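Local coordinates for globin (Geobacter sulfurreducens, PDB 2W31), which binds heme b as the globin domain of a globin-coupled sensor and, like other members of its family, probably binds oxygen, at residues A18-S23 and R128-E133; Q38-L43 and E51-D56; H84-I89 and D140-I145; E29-R34 and R111-S116. One frame throughout, in Å; residues are numbered along the deposited sequence. Where two conformers were deposited one is given.

Contact 1: A18-S23 and R128-E133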
# COMPACT_ATOMS: atom_id res chain seq x y z
N ALA A 18 18.00 0.66 0.05
CA ALA A 18 18.44 -0.42 0.98
C ALA A 18 19.25 0.17 2.12
O ALA A 18 19.07 -0.23 3.28
CB ALA A 18 19.24 -1.51 0.24
N GLU A 19 20.15 1.12 1.81
CA GLU A 19 20.94 1.79 2.86
C GLU A 19 20.06 2.55 3.85
O GLU A 19 20.27 2.50 5.08
CB GLU A 19 21.99 2.71 2.21
CG GLU A 19 23.12 1.90 1.55
CD GLU A 19 23.92 2.67 0.49
OE1 GLU A 19 23.91 3.92 0.50
OE2 GLU A 19 24.56 2.00 -0.37
N LEU A 20 19.00 3.19 3.35
CA LEU A 20 18.13 3.92 4.25
C LEU A 20 17.34 2.97 5.15
O LEU A 20 17.17 3.25 6.36
CB LEU A 20 17.19 4.83 3.46
CG LEU A 20 17.85 6.02 2.78
CD1 LEU A 20 16.94 6.57 1.65
CD2 LEU A 20 18.19 7.05 3.87
N LEU A 21 16.86 1.85 4.58
CA LEU A 21 16.19 0.86 5.43
C LEU A 21 17.17 0.34 6.51
O LEU A 21 16.78 0.18 7.67
CB LEU A 21 15.67 -0.31 4.60
CG LEU A 21 14.55 0.07 3.62
CD1 LEU A 21 14.23 -1.16 2.79
CD2 LEU A 21 13.30 0.54 4.39
N GLY A 22 18.43 0.07 6.13
CA GLY A 22 19.41 -0.35 7.14
C GLY A 22 19.57 0.70 8.24
O GLY A 22 19.74 0.33 9.43
N SER A 23 19.56 1.98 7.87
CA SER A 23 19.71 3.07 8.84
C SER A 23 18.54 3.12 9.81
O SER A 23 18.67 3.66 10.92
CB SER A 23 19.90 4.43 8.13
OG SER A 23 18.65 4.95 7.73
N ARG A 128 13.25 12.82 6.18
CA ARG A 128 11.95 12.17 6.39
C ARG A 128 11.40 11.65 5.05
O ARG A 128 10.94 10.48 4.97
CB ARG A 128 11.00 13.20 7.05
CG ARG A 128 9.78 12.62 7.62
CD ARG A 128 9.08 13.54 8.61
NE ARG A 128 8.62 14.76 7.98
CZ ARG A 128 9.10 15.97 8.25
NH1 ARG A 128 10.07 16.10 9.14
NH2 ARG A 128 8.62 17.04 7.63
N ARG A 129 11.46 12.48 4.00
CA ARG A 129 10.92 12.08 2.70
C ARG A 129 11.62 10.83 2.17
O ARG A 129 10.99 9.85 1.74
CB ARG A 129 11.02 13.21 1.67
CG ARG A 129 10.18 12.92 0.41
CD ARG A 129 10.45 13.91 -0.75
NE ARG A 129 10.53 15.30 -0.28
CZ ARG A 129 9.50 16.16 -0.17
NH1 ARG A 129 8.25 15.83 -0.53
NH2 ARG A 129 9.74 17.39 0.26
N GLN A 130 12.95 10.84 2.25
CA GLN A 130 13.73 9.72 1.74
C GLN A 130 13.46 8.42 2.49
O GLN A 130 13.34 7.36 1.85
CB GLN A 130 15.23 10.06 1.75
CG GLN A 130 15.66 11.04 0.66
CD GLN A 130 17.18 11.28 0.69
OE1 GLN A 130 17.91 10.54 1.35
NE2 GLN A 130 17.65 12.32 -0.02
N ARG A 131 13.34 8.49 3.82
CA ARG A 131 13.05 7.30 4.64
C ARG A 131 11.62 6.80 4.41
O ARG A 131 11.41 5.58 4.27
CB ARG A 131 13.32 7.58 6.12
CG ARG A 131 14.83 7.62 6.40
CD ARG A 131 15.22 8.46 7.63
NE ARG A 131 16.68 8.45 7.79
CZ ARG A 131 17.53 9.14 7.04
NH1 ARG A 131 17.10 9.93 6.06
NH2 ARG A 131 18.85 9.02 7.26
N ARG A 132 10.66 7.73 4.31
CA ARG A 132 9.29 7.33 4.00
C ARG A 132 9.24 6.66 2.63
O ARG A 132 8.54 5.63 2.46
CB ARG A 132 8.34 8.54 4.05
CG ARG A 132 6.86 8.16 4.02
CD ARG A 132 5.94 9.37 3.96
NE ARG A 132 6.22 10.22 2.80
CZ ARG A 132 6.66 11.48 2.86
NH1 ARG A 132 6.87 12.06 4.03
NH2 ARG A 132 6.88 12.16 1.75
N GLU A 133 9.93 7.24 1.62
CA GLU A 133 9.87 6.64 0.29
C GLU A 133 10.44 5.20 0.28
O GLU A 133 9.87 4.32 -0.35
CB GLU A 133 10.59 7.50 -0.76
CG GLU A 133 9.80 8.81 -1.12
CD GLU A 133 10.61 9.81 -1.96
OE1 GLU A 133 11.85 9.74 -1.96
OE2 GLU A 133 9.99 10.72 -2.54
O HOH W 1 18.01 6.86 9.72

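Contact 2: Q38-L43 and E51-D56. With HEM (protoporphyrin IX containing Fe), chain C.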
# COMPACT_ATOMS: atom_id res chain seq x y z
N GLN A 38 0.54 -3.99 18.84
CA GLN A 38 -0.48 -3.25 18.12
C GLN A 38 -1.03 -4.09 16.97
O GLN A 38 -2.24 -4.13 16.78
CB GLN A 38 0.05 -1.88 17.64
CG GLN A 38 0.28 -0.93 18.81
CD GLN A 38 0.75 0.48 18.42
OE1 GLN A 38 0.46 0.96 17.32
NE2 GLN A 38 1.46 1.15 19.34
N PHE A 39 -0.14 -4.76 16.23
CA PHE A 39 -0.52 -5.63 15.13
C PHE A 39 -1.44 -6.75 15.61
O PHE A 39 -2.55 -6.95 15.07
CB PHE A 39 0.78 -6.17 14.46
CG PHE A 39 0.56 -7.03 13.26
CD1 PHE A 39 0.57 -6.47 11.99
CD2 PHE A 39 0.43 -8.42 13.38
CE1 PHE A 39 0.43 -7.28 10.86
CE2 PHE A 39 0.30 -9.24 12.25
CZ PHE A 39 0.30 -8.65 10.98
N TYR A 40 -0.99 -7.45 16.66
CA TYR A 40 -1.74 -8.58 17.23
C TYR A 40 -3.09 -8.13 17.78
O TYR A 40 -4.13 -8.72 17.46
CB TYR A 40 -0.92 -9.21 18.34
CG TYR A 40 -1.25 -10.66 18.64
CD1 TYR A 40 -0.60 -11.70 17.97
CD2 TYR A 40 -2.20 -10.97 19.60
CE1 TYR A 40 -0.88 -13.04 18.27
CE2 TYR A 40 -2.50 -12.32 19.90
CZ TYR A 40 -1.82 -13.33 19.23
OH TYR A 40 -2.08 -14.66 19.50
N ASP A 41 -3.10 -7.03 18.54
CA ASP A 41 -4.36 -6.52 19.11
C ASP A 41 -5.36 -6.02 18.05
O ASP A 41 -6.57 -6.14 18.22
CB ASP A 41 -4.08 -5.40 20.11
CG ASP A 41 -3.39 -5.89 21.39
OD1 ASP A 41 -3.41 -7.11 21.66
OD2 ASP A 41 -2.80 -5.05 22.11
N TYR A 42 -4.88 -5.45 16.95
CA TYR A 42 -5.75 -5.04 15.86
C TYR A 42 -6.47 -6.26 15.25
O TYR A 42 -7.66 -6.21 14.94
CB TYR A 42 -4.89 -4.36 14.80
CG TYR A 42 -5.61 -3.53 13.76
CD1 TYR A 42 -5.59 -2.13 13.81
CD2 TYR A 42 -6.27 -4.13 12.69
CE1 TYR A 42 -6.23 -1.35 12.80
CE2 TYR A 42 -6.93 -3.35 11.68
CZ TYR A 42 -6.90 -1.97 11.76
OH TYR A 42 -7.49 -1.21 10.78
N LEU A 43 -5.74 -7.36 15.08
CA LEU A 43 -6.32 -8.58 14.52
C LEU A 43 -7.34 -9.23 15.45
O LEU A 43 -8.37 -9.77 14.98
CB LEU A 43 -5.22 -9.58 14.14
CG LEU A 43 -4.24 -9.14 13.03
CD1 LEU A 43 -3.23 -10.26 12.73
CD2 LEU A 43 -4.98 -8.71 11.77
N GLU A 51 -10.29 -15.43 14.79
CA GLU A 51 -10.36 -16.88 14.71
C GLU A 51 -9.01 -17.55 14.65
O GLU A 51 -8.74 -18.51 15.37
CB GLU A 51 -11.20 -17.36 13.52
CG GLU A 51 -12.69 -17.18 13.65
CD GLU A 51 -13.26 -17.86 14.92
OE1 GLU A 51 -13.07 -19.09 15.13
OE2 GLU A 51 -13.90 -17.14 15.69
N PHE A 52 -8.11 -17.03 13.81
CA PHE A 52 -6.84 -17.68 13.55
C PHE A 52 -5.91 -17.58 14.71
O PHE A 52 -4.87 -18.23 14.70
CB PHE A 52 -6.12 -17.05 12.33
CG PHE A 52 -6.79 -17.33 11.03
CD1 PHE A 52 -6.44 -18.47 10.28
CD2 PHE A 52 -7.82 -16.52 10.57
CE1 PHE A 52 -7.09 -18.76 9.08
CE2 PHE A 52 -8.49 -16.80 9.36
CZ PHE A 52 -8.12 -17.95 8.63
N LEU A 53 -6.26 -16.76 15.70
CA LEU A 53 -5.41 -16.54 16.87
C LEU A 53 -5.89 -17.28 18.12
O LEU A 53 -5.28 -17.10 19.20
CB LEU A 53 -5.31 -15.05 17.16
CG LEU A 53 -4.68 -14.26 15.99
CD1 LEU A 53 -4.62 -12.83 16.40
CD2 LEU A 53 -3.29 -14.80 15.63
N LYS A 54 -6.93 -18.12 17.99
CA LYS A 54 -7.48 -18.86 19.14
C LYS A 54 -6.51 -19.94 19.60
O LYS A 54 -6.21 -20.00 20.78
CB LYS A 54 -8.84 -19.52 18.87
CG LYS A 54 -9.96 -18.62 18.39
CD LYS A 54 -10.21 -17.36 19.22
CE LYS A 54 -11.55 -16.73 18.82
NZ LYS A 54 -12.35 -16.28 20.02
N GLU A 55 -6.00 -20.77 18.68
CA GLU A 55 -5.03 -21.81 19.07
C GLU A 55 -3.77 -21.18 19.62
O GLU A 55 -3.15 -21.70 20.59
CB GLU A 55 -4.74 -22.76 17.92
CG GLU A 55 -5.95 -23.65 17.56
CD GLU A 55 -6.38 -24.57 18.70
OE1 GLU A 55 -7.45 -24.33 19.29
OE2 GLU A 55 -5.64 -25.54 19.00
N ASP A 56 -3.44 -20.02 19.04
CA ASP A 56 -2.25 -19.32 19.42
C ASP A 56 -2.31 -18.76 20.83
O ASP A 56 -1.27 -18.38 21.38
CB ASP A 56 -1.98 -18.17 18.43
CG ASP A 56 -0.57 -17.65 18.55
OD1 ASP A 56 0.38 -18.43 18.32
OD2 ASP A 56 -0.42 -16.47 18.91
CHA HEM C . 2.27 -17.05 9.14
CHB HEM C . 3.78 -12.68 7.81
CHC HEM C . -0.83 -11.18 7.89
CHD HEM C . -2.01 -15.12 10.42
C1A HEM C . 3.09 -16.01 8.76
C2A HEM C . 4.52 -16.09 8.55
C3A HEM C . 4.95 -14.87 8.20
C4A HEM C . 3.78 -14.00 8.17
CMA HEM C . 6.38 -14.41 7.86
CAA HEM C . 5.38 -17.38 8.69
CBA HEM C . 5.09 -18.15 7.40
CGA HEM C . 6.08 -19.25 7.07
O1A HEM C . 7.25 -18.96 6.72
O2A HEM C . 5.67 -20.45 7.16
C1B HEM C . 2.64 -11.93 7.58
C2B HEM C . 2.57 -10.63 6.92
C3B HEM C . 1.30 -10.22 6.93
C4B HEM C . 0.52 -11.22 7.65
CMB HEM C . 3.82 -9.96 6.31
CAB HEM C . 0.71 -8.92 6.39
CBB HEM C . 1.34 -7.74 6.53
C1C HEM C . -1.54 -12.07 8.65
C2C HEM C . -2.89 -11.91 9.13
C3C HEM C . -3.20 -12.98 9.86
C4C HEM C . -2.06 -13.88 9.84
CMC HEM C . -3.80 -10.71 8.86
CAC HEM C . -4.55 -13.23 10.56
CBC HEM C . -4.67 -13.53 11.85
C1D HEM C . -1.03 -16.04 10.20
C2D HEM C . -1.12 -17.47 10.53
C3D HEM C . 0.20 -18.09 10.13
C4D HEM C . 0.99 -16.97 9.61
CMD HEM C . -2.33 -18.19 11.12
CAD HEM C . 0.67 -19.56 10.27
CBD HEM C . 0.09 -20.46 9.19
CGD HEM C . 0.30 -21.90 9.62
O1D HEM C . -0.21 -22.32 10.69
O2D HEM C . 0.99 -22.63 8.87
NA HEM C . 2.65 -14.72 8.54
NB HEM C . 1.38 -12.25 8.00
NC HEM C . -1.04 -13.29 9.10
ND HEM C . 0.22 -15.81 9.67
FE HEM C . 0.80 -14.00 8.84
O HOH W 2 -4.15 -15.27 21.10

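Contact 3: H84-I89 and D140-I145. With HEM (protoporphyrin IX containing Fe), chain C.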
# COMPACT_ATOMS: atom_id res chain seq x y z
N HIS A 84 11.84 -15.29 -2.76
CA HIS A 84 11.38 -16.66 -2.64
C HIS A 84 10.73 -16.86 -1.30
O HIS A 84 9.68 -17.50 -1.19
CB HIS A 84 12.56 -17.61 -2.82
CG HIS A 84 13.17 -17.54 -4.18
ND1 HIS A 84 12.51 -16.98 -5.27
CD2 HIS A 84 14.37 -17.96 -4.65
CE1 HIS A 84 13.29 -17.05 -6.33
NE2 HIS A 84 14.42 -17.65 -5.99
N ASN A 85 11.34 -16.28 -0.27
CA ASN A 85 10.79 -16.36 1.07
C ASN A 85 9.42 -15.67 1.19
O ASN A 85 8.52 -16.19 1.87
CB ASN A 85 11.78 -15.77 2.07
CG ASN A 85 11.39 -16.11 3.47
OD1 ASN A 85 11.30 -17.28 3.83
ND2 ASN A 85 11.11 -15.09 4.26
N LEU A 86 9.25 -14.53 0.52
CA LEU A 86 7.94 -13.86 0.50
C LEU A 86 6.85 -14.68 -0.19
O LEU A 86 5.69 -14.68 0.25
CB LEU A 86 8.06 -12.49 -0.17
CG LEU A 86 8.58 -11.35 0.70
CD1 LEU A 86 8.90 -10.17 -0.16
CD2 LEU A 86 7.53 -10.99 1.72
N GLN A 87 7.24 -15.39 -1.24
CA GLN A 87 6.30 -16.26 -1.95
C GLN A 87 5.84 -17.34 -0.97
O GLN A 87 4.66 -17.69 -0.92
CB GLN A 87 6.96 -16.87 -3.20
CG GLN A 87 7.36 -15.83 -4.23
CD GLN A 87 8.03 -16.35 -5.48
OE1 GLN A 87 9.03 -17.08 -5.43
NE2 GLN A 87 7.51 -15.94 -6.63
N LYS A 88 6.78 -17.85 -0.17
CA LYS A 88 6.47 -18.87 0.84
C LYS A 88 5.51 -18.34 1.89
O LYS A 88 4.53 -19.02 2.27
CB LYS A 88 7.77 -19.33 1.52
CG LYS A 88 7.61 -20.30 2.69
CD LYS A 88 8.97 -20.78 3.21
CE LYS A 88 8.79 -21.55 4.50
NZ LYS A 88 9.81 -21.12 5.51
N ILE A 89 5.77 -17.12 2.34
CA ILE A 89 4.93 -16.46 3.35
C ILE A 89 3.52 -16.32 2.78
O ILE A 89 2.54 -16.62 3.44
CB ILE A 89 5.53 -15.08 3.79
CG1 ILE A 89 6.87 -15.28 4.51
CG2 ILE A 89 4.56 -14.36 4.71
CD1 ILE A 89 7.79 -14.03 4.54
N ASP A 140 5.25 -2.04 -0.07
CA ASP A 140 4.48 -2.31 -1.32
C ASP A 140 5.02 -3.53 -2.07
O ASP A 140 4.23 -4.31 -2.62
CB ASP A 140 4.38 -1.06 -2.20
CG ASP A 140 3.36 -0.05 -1.67
OD1 ASP A 140 2.69 -0.32 -0.64
OD2 ASP A 140 3.26 1.03 -2.30
N ILE A 141 6.35 -3.72 -2.08
CA ILE A 141 6.94 -4.92 -2.67
C ILE A 141 6.48 -6.17 -1.92
O ILE A 141 6.06 -7.16 -2.55
CB ILE A 141 8.49 -4.82 -2.72
CG1 ILE A 141 8.90 -3.77 -3.77
CG2 ILE A 141 9.16 -6.21 -2.97
CD1 ILE A 141 10.37 -3.28 -3.72
N ASN A 142 6.50 -6.12 -0.58
CA ASN A 142 6.02 -7.26 0.22
C ASN A 142 4.57 -7.61 -0.10
O ASN A 142 4.22 -8.77 -0.33
CB ASN A 142 6.22 -6.98 1.72
CG ASN A 142 7.63 -7.34 2.20
OD1 ASN A 142 7.78 -8.28 3.00
ND2 ASN A 142 8.64 -6.63 1.72
N LEU A 143 3.71 -6.59 -0.11
CA LEU A 143 2.29 -6.81 -0.38
C LEU A 143 2.07 -7.34 -1.81
O LEU A 143 1.22 -8.22 -2.05
CB LEU A 143 1.55 -5.46 -0.19
CG LEU A 143 0.04 -5.50 -0.45
CD1 LEU A 143 -0.69 -6.50 0.46
CD2 LEU A 143 -0.53 -4.08 -0.25
N ASP A 144 2.86 -6.85 -2.76
CA ASP A 144 2.77 -7.25 -4.18
C ASP A 144 3.06 -8.76 -4.28
O ASP A 144 2.25 -9.54 -4.83
CB ASP A 144 3.78 -6.40 -4.95
CG ASP A 144 3.80 -6.64 -6.48
OD1 ASP A 144 3.21 -7.65 -7.01
OD2 ASP A 144 4.45 -5.80 -7.17
N ILE A 145 4.18 -9.20 -3.73
CA ILE A 145 4.60 -10.60 -3.87
C ILE A 145 3.63 -11.54 -3.12
O ILE A 145 3.25 -12.61 -3.64
CB ILE A 145 6.05 -10.79 -3.38
CG1 ILE A 145 7.04 -10.11 -4.34
CG2 ILE A 145 6.37 -12.30 -3.25
CD1 ILE A 145 8.36 -9.68 -3.69
CHA HEM C . 2.27 -17.05 9.14
CHB HEM C . 3.78 -12.68 7.81
CHC HEM C . -0.83 -11.18 7.89
CHD HEM C . -2.01 -15.12 10.42
C1A HEM C . 3.09 -16.01 8.76
C2A HEM C . 4.52 -16.09 8.55
C3A HEM C . 4.95 -14.87 8.20
C4A HEM C . 3.78 -14.00 8.17
CMA HEM C . 6.38 -14.41 7.86
CAA HEM C . 5.38 -17.38 8.69
CBA HEM C . 5.09 -18.15 7.40
CGA HEM C . 6.08 -19.25 7.07
O1A HEM C . 7.25 -18.96 6.72
O2A HEM C . 5.67 -20.45 7.16
C1B HEM C . 2.64 -11.93 7.58
C2B HEM C . 2.57 -10.63 6.92
C3B HEM C . 1.30 -10.22 6.93
C4B HEM C . 0.52 -11.22 7.65
CMB HEM C . 3.82 -9.96 6.31
CAB HEM C . 0.71 -8.92 6.39
CBB HEM C . 1.34 -7.74 6.53
C1C HEM C . -1.54 -12.07 8.65
C2C HEM C . -2.89 -11.91 9.13
C3C HEM C . -3.20 -12.98 9.86
C4C HEM C . -2.06 -13.88 9.84
CMC HEM C . -3.80 -10.71 8.86
CAC HEM C . -4.55 -13.23 10.56
CBC HEM C . -4.67 -13.53 11.85
C1D HEM C . -1.03 -16.04 10.20
C2D HEM C . -1.12 -17.47 10.53
C3D HEM C . 0.20 -18.09 10.13
C4D HEM C . 0.99 -16.97 9.61
CMD HEM C . -2.33 -18.19 11.12
CAD HEM C . 0.67 -19.56 10.27
CBD HEM C . 0.09 -20.46 9.19
CGD HEM C . 0.30 -21.90 9.62
O1D HEM C . -0.21 -22.32 10.69
O2D HEM C . 0.99 -22.63 8.87
NA HEM C . 2.65 -14.72 8.54
NB HEM C . 1.38 -12.25 8.00
NC HEM C . -1.04 -13.29 9.10
ND HEM C . 0.22 -15.81 9.67
FE HEM C . 0.80 -14.00 8.84
O HOH W 3 4.77 -14.03 -5.91

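Contact 4: E29-R34 and R111-S116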
# COMPACT_ATOMS: atom_id res chain seq x y z
N GLU A 29 14.00 -2.11 15.53
CA GLU A 29 14.29 -3.06 16.59
C GLU A 29 13.81 -2.57 17.95
O GLU A 29 13.18 -3.31 18.68
CB GLU A 29 15.79 -3.37 16.59
CG GLU A 29 16.10 -4.69 17.22
CD GLU A 29 16.20 -4.60 18.73
OE1 GLU A 29 16.44 -3.49 19.26
OE2 GLU A 29 16.05 -5.65 19.38
N THR A 30 14.05 -1.30 18.25
CA THR A 30 13.57 -0.66 19.49
C THR A 30 12.05 -0.77 19.65
O THR A 30 11.53 -0.99 20.78
CB THR A 30 13.99 0.82 19.51
OG1 THR A 30 15.42 0.91 19.69
CG2 THR A 30 13.28 1.63 20.63
N ASN A 31 11.36 -0.64 18.52
CA ASN A 31 9.89 -0.60 18.46
C ASN A 31 9.19 -1.92 18.12
O ASN A 31 7.97 -1.96 17.95
CB ASN A 31 9.46 0.47 17.45
CG ASN A 31 9.64 1.86 18.00
OD1 ASN A 31 10.64 2.52 17.74
ND2 ASN A 31 8.67 2.31 18.78
N LYS A 32 9.96 -3.01 18.02
CA LYS A 32 9.44 -4.26 17.51
C LYS A 32 8.29 -4.82 18.36
O LYS A 32 7.31 -5.33 17.82
CB LYS A 32 10.58 -5.29 17.31
CG LYS A 32 11.20 -5.90 18.56
CD LYS A 32 12.39 -6.78 18.13
CE LYS A 32 12.87 -7.71 19.23
NZ LYS A 32 13.50 -6.93 20.32
N GLU A 33 8.42 -4.73 19.68
CA GLU A 33 7.36 -5.25 20.57
C GLU A 33 6.08 -4.40 20.52
O GLU A 33 4.96 -4.95 20.58
CB GLU A 33 7.86 -5.40 22.02
CG GLU A 33 8.97 -6.43 22.18
CD GLU A 33 10.37 -5.84 22.04
OE1 GLU A 33 10.51 -4.62 21.77
OE2 GLU A 33 11.35 -6.60 22.22
N ARG A 34 6.24 -3.07 20.44
CA ARG A 34 5.12 -2.14 20.29
C ARG A 34 4.35 -2.47 19.00
O ARG A 34 3.10 -2.60 19.02
CB ARG A 34 5.64 -0.70 20.21
CG ARG A 34 5.44 0.15 21.45
CD ARG A 34 5.71 1.63 21.19
NE ARG A 34 4.61 2.23 20.44
CZ ARG A 34 4.71 2.85 19.26
NH1 ARG A 34 5.88 3.02 18.65
NH2 ARG A 34 3.62 3.33 18.70
N ARG A 111 2.03 -0.12 7.86
CA ARG A 111 2.41 1.10 7.16
C ARG A 111 2.17 2.33 8.06
O ARG A 111 3.03 3.19 8.19
CB ARG A 111 1.54 1.18 5.91
CG ARG A 111 1.93 2.20 4.97
CD ARG A 111 0.78 2.34 3.91
NE ARG A 111 0.39 1.11 3.20
CZ ARG A 111 1.13 0.54 2.23
NH1 ARG A 111 2.32 1.01 1.93
NH2 ARG A 111 0.72 -0.55 1.59
N GLN A 112 1.02 2.40 8.74
CA GLN A 112 0.71 3.60 9.55
C GLN A 112 1.69 3.64 10.71
O GLN A 112 2.18 4.72 11.08
CB GLN A 112 -0.73 3.52 10.07
CG GLN A 112 -1.79 3.30 8.96
CD GLN A 112 -2.24 4.57 8.24
OE1 GLN A 112 -1.49 5.56 8.17
NE2 GLN A 112 -3.46 4.53 7.67
N PHE A 113 1.98 2.47 11.30
CA PHE A 113 2.86 2.42 12.47
C PHE A 113 4.26 2.90 12.09
O PHE A 113 4.90 3.71 12.83
CB PHE A 113 2.94 0.97 12.96
CG PHE A 113 3.81 0.77 14.20
CD1 PHE A 113 3.28 0.87 15.50
CD2 PHE A 113 5.18 0.50 14.05
CE1 PHE A 113 4.10 0.71 16.62
CE2 PHE A 113 6.01 0.31 15.19
CZ PHE A 113 5.47 0.43 16.46
N THR A 114 4.78 2.39 10.97
CA THR A 114 6.16 2.71 10.56
C THR A 114 6.30 4.15 10.12
O THR A 114 7.31 4.82 10.46
CB THR A 114 6.60 1.74 9.47
OG1 THR A 114 6.39 0.41 9.94
CG2 THR A 114 8.10 1.90 9.18
N LEU A 115 5.29 4.70 9.45
CA LEU A 115 5.39 6.09 9.05
C LEU A 115 5.31 7.03 10.26
O LEU A 115 5.89 8.16 10.21
CB LEU A 115 4.37 6.48 7.96
CG LEU A 115 4.62 5.78 6.62
CD1 LEU A 115 3.84 6.57 5.52
CD2 LEU A 115 6.01 5.45 6.17
N SER A 116 4.59 6.60 11.29
CA SER A 116 4.58 7.40 12.53
C SER A 116 5.95 7.40 13.20
O SER A 116 6.38 8.46 13.69
CB SER A 116 3.46 6.98 13.46
OG SER A 116 2.29 7.63 12.99
O HOH W 4 4.50 4.53 15.60

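Contact 1: A18-S23 and R128-E133
Leu20 meets Arg131 and Gln130 where two helices of the globin fold, 15-23 and the long last helix 125-151, cross almost at a right angle. Over these two segments the axes approach to 9.3 Å at an angle of -100°. Arg131 carries much of the contact. Its CB and CG leave the helix with CG beside the backbone N (chi1 -73°), and the chain runs extended through CD to NE, which brings the flat end across to helix 15-23. Arg131 NE gives its hydrogen to water 1 at 2.8 Å, in the guanidinium plane. CZ, NH1 and NH2 lie under Leu20 CD2, which rests over one face toward the rim, 3.8 Å from Arg131 NH1. NH1 also bonds to Glu127 O one turn back, so the group is held at two points. The other methyl, Leu20 CD1, sits 3.7 Å from Gln130 O and against Gln130 CB. No direct hydrogen bond joins the segments. On the other side of the same helix, Arg129 and Arg132 bond to the second subunit. Ser23 closes the outer edge: its OG bonds to Leu20 O at 2.6 Å and takes a hydrogen from water 1 at 2.8 Å.

Contact 2: Q38-L43 and E51-D56
Tyr40 reaches from helix 32-44 to Leu53, in the loop after helix 47-50, and to Asp56, which opens helix 56-59. Its CG lies anti to the backbone N (chi1 -156°), which carries the ring out to Asp56. Tyr40 OH gives a short hydrogen bond, 2.5 Å, to Asp56 OD2 on the anti lone pair. Ring and carboxylate planes are 47° apart. The packed side is apolar. Leu53 CD1 sits over the centre of the Tyr40 ring, 13° off its normal, in a CH-pi contact at 4.1 Å from the centroid. Leu53 CD1 also touches Leu43 CB at 4.0 Å. Leu43 lines the heme pocket of the globin fold, with CD1 3.7 Å from HEM CBC. The looser side is wet. Water 2 lies in the ring plane and donates to Tyr40 OH at 2.7 Å and to Leu53 O at 2.9 Å. A phenylalanine in place of Tyr40 would probably leave Asp56 OD2 without its hydroxyl partner and water 2 with Leu53 O alone of the two atoms it bridges. The contact ties helix 32-44 to the start of helix 56-59, ahead of helix 62-72 with the axial His66, while Phe39 and Tyr42 lean on helix 100-121.

Contact 3: H84-I89 and D140-I145
The amide of Asn142, pressed by Leu86, is gripped from several directions. Its ND2 bonds to Ile138 O in the same helix and to the hydroxyl of Tyr82, and its OD1 accepts from Trp69 NE1. With three partners the buried amide has little freedom to turn. The Leu86 side chain crosses the asparagine at about a right angle. Leu86 CB packs on Ile145 CG2 at 3.5 Å in one of the two isoleucine conformers. There CG2 stands anti to the backbone N of Ile145, which turns it onto Leu86, and Leu86 CD1 lies 3.6 Å from Ile145 CD1. These side chains join the F and H helices of the globin fold, 80-96 and 125-151, whose short segments cross at -57° with axes 9.4 Å apart. An alanine at Leu86 is likely to open a gap beside Asn142 and Ile145, removing the methyls that fill the crossing. On the outer side Gln87 CG lies 3.8 Å from Ile145 CG2. Water 3 donates to Ile145 O at 3.1 Å and takes only a weak bond from Gln87 NE2. Just beyond, at Lys88 and Ile89, the F helix faces the heme. Lys88, a heme-binding residue, brings NZ to 3.6 Å from HEM O1A, and Ile89 O accepts from ND1 of the axial His93.

Contact 4: E29-R34 and R111-S116
Phe113 meets Arg34 and Asn31 from the middle of segment 111-116. In sequence order, Arg111 comes first and points elsewhere: it pairs with Asp140 of its own chain and with Asp140 of the second subunit. Phe113 turns the other way. Its ring stands out from the helix, with CG opposite the backbone N (chi1 -179°), and its far end, CZ and CE1, enters the bend between helices 25-30 and 32-44. Phe113 CZ lies 4.1 Å from Asn31 CB and 3.8 Å from Asn31 O. In one of its two conformers, Arg34 folds at chi3 and turns one guanidinium face to Phe113 CE1, which sits toward the rim of that group. Arg34 NH2 is 3.4 Å from Phe113 CE1, and the planes are 28° apart. Phe113 O takes a hydrogen from water 4 at 2.9 Å, and that water accepts a weak bond from Arg34 NH2. Gln112 and, further on, Ser116 bond to Arg132 of the second subunit. Back at the bend, Lys32 NZ bridges Glu29 OE2 at 3.0 Å and Glu33 OE2 at 2.9 Å. The meeting of helix 32-44 with helix 100-121 is consistent with the B/G helix packing of globins.

Contacts 2 and 3 both border the heme pocket. Their centres are 21 Å apart, and each touches the porphyrin. Leu43 of contact 2 comes within about 6 Å of the axial His66, side chain to side chain. Leu86 of contact 3 is about 9 Å from the axial His93. Contact 4 lies further back, with the Phe113 side chain about 11 Å from the heme. It joins contact 2 through Phe113 and Gln38 and contact 3 through the Arg111-Asp140 salt bridge. Contact 1 is farthest from contact 2, 30 Å between centres, but touches contact 4 where Arg132 packs on Leu115. Contacts 1, 3 and 4 reach the second subunit, and contact 2 does so through Tyr42.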